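Local coordinates for hypothetical protein (Staphylococcus aureus subsp. aureus, PDB 1QYI) that is of unknown function but is a member of the haloacid dehalogenase (HAD)-like family and may be a hydrolase, at residues A[215-218]-A[219-222]. Sequence-based numbering, arbitrary orientation.
Sequences RPVD and EVKV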
# COMPACT_ATOMS: atom_id res chain seq x y z
N ARG A 215 2.61 -12.60 -12.53
CA ARG A 215 2.60 -13.72 -13.47
C ARG A 215 1.54 -13.50 -14.57
O ARG A 215 0.42 -13.10 -14.28
CB ARG A 215 2.30 -15.02 -12.72
CG ARG A 215 3.47 -15.55 -11.93
CD ARG A 215 3.88 -16.92 -12.45
NE ARG A 215 4.81 -16.85 -13.57
CZ ARG A 215 4.97 -17.83 -14.44
NH1 ARG A 215 4.26 -18.94 -14.33
NH2 ARG A 215 5.86 -17.71 -15.42
N PRO A 216 1.90 -13.78 -15.84
CA PRO A 216 0.97 -13.61 -16.96
C PRO A 216 -0.39 -14.17 -16.60
O PRO A 216 -0.51 -15.34 -16.29
CB PRO A 216 1.62 -14.41 -18.08
CG PRO A 216 3.08 -14.26 -17.79
CD PRO A 216 3.15 -14.42 -16.29
N VAL A 217 -1.42 -13.32 -16.66
CA VAL A 217 -2.77 -13.73 -16.31
C VAL A 217 -3.28 -14.94 -17.09
O VAL A 217 -3.88 -15.85 -16.51
CB VAL A 217 -3.73 -12.55 -16.51
CG1 VAL A 217 -5.14 -12.93 -16.07
CG2 VAL A 217 -3.23 -11.36 -15.72
N ASP A 218 -3.05 -14.94 -18.40
CA ASP A 218 -3.48 -16.05 -19.24
C ASP A 218 -2.91 -17.38 -18.74
O ASP A 218 -3.53 -18.43 -18.93
CB ASP A 218 -3.05 -15.79 -20.69
CG ASP A 218 -1.55 -15.83 -20.86
OD1 ASP A 218 -0.83 -15.41 -19.93
OD2 ASP A 218 -1.10 -16.26 -21.94
N GLU A 219 -1.75 -17.34 -18.10
CA GLU A 219 -1.11 -18.54 -17.55
C GLU A 219 -1.73 -18.94 -16.21
O GLU A 219 -1.88 -20.13 -15.93
CB GLU A 219 0.39 -18.31 -17.37
CG GLU A 219 1.29 -19.13 -18.28
CD GLU A 219 2.77 -18.83 -18.08
OE1 GLU A 219 3.21 -17.71 -18.44
OE2 GLU A 219 3.50 -19.70 -17.55
N VAL A 220 -2.08 -17.95 -15.38
CA VAL A 220 -2.69 -18.25 -14.08
C VAL A 220 -4.15 -18.64 -14.25
O VAL A 220 -4.69 -19.37 -13.43
CB VAL A 220 -2.59 -17.05 -13.08
CG1 VAL A 220 -1.24 -16.39 -13.17
CG2 VAL A 220 -3.71 -16.07 -13.32
N LYS A 221 -4.79 -18.16 -15.31
CA LYS A 221 -6.19 -18.50 -15.55
C LYS A 221 -6.33 -19.99 -15.83
O LYS A 221 -7.40 -20.56 -15.63
CB LYS A 221 -6.76 -17.69 -16.71
CG LYS A 221 -7.15 -16.26 -16.39
CD LYS A 221 -7.52 -15.53 -17.68
CE LYS A 221 -8.01 -14.11 -17.41
NZ LYS A 221 -8.17 -13.32 -18.67
N VAL A 222 -5.26 -20.61 -16.31
CA VAL A 222 -5.26 -22.05 -16.60
C VAL A 222 -4.95 -22.83 -15.32
O VAL A 222 -5.48 -23.91 -15.09
CB VAL A 222 -4.20 -22.43 -17.66
CG1 VAL A 222 -4.19 -23.94 -17.86
CG2 VAL A 222 -4.50 -21.73 -18.98
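R215 and E219 form a salt bridge across the start of helix 217-229, with NH1 of R215 3.4 Å from OE2 of E219. As a hydrogen bond it is weak: the N-H...O angle is only 126°, and the guanidinium and carboxylate planes are turned 76° against each other, consistent with a single-point contact rather than a two-pronged pairing. The arginine reaches the acid because its chain bends at chi2 and chi3, folding back beside the first turn. E219 runs alongside the ring of P216 in the same direction and lays OE1 3.5 Å from CG of P216.

Backbone bonds close the first turn. The carbonyl oxygen of P216, the N-cap residue, accepts two N-H groups. N of E219 lies 3.0 Å from O of P216, well above the carbonyl plane, whereas N of V220 approaches O of P216 within that plane, at 3.2 Å. The next bond, from N of K221 to O of V217 at 2.8 Å, is a regular i to i+4 helical one.

Apolar contacts bracket the backbone bonds. With CG1 of V217 anti to the backbone N (chi1 -177°), this methyl meets the lysine chain at CE of K221, 3.4 Å away; NZ of K221 goes on to a weak hydrogen bond with O of L252. V220, the buried member of the group, sets CG1 3.8 Å from CB of R215, and both V217 and V220 touch L254.

A proline N-cap and an i to i+4 arginine-glutamate pair thus mark the N-terminal turn of helix 217-229, whose first turn lies at the surface and which leads toward strand 233-237 of the parallel sheet in a HAD-like fold.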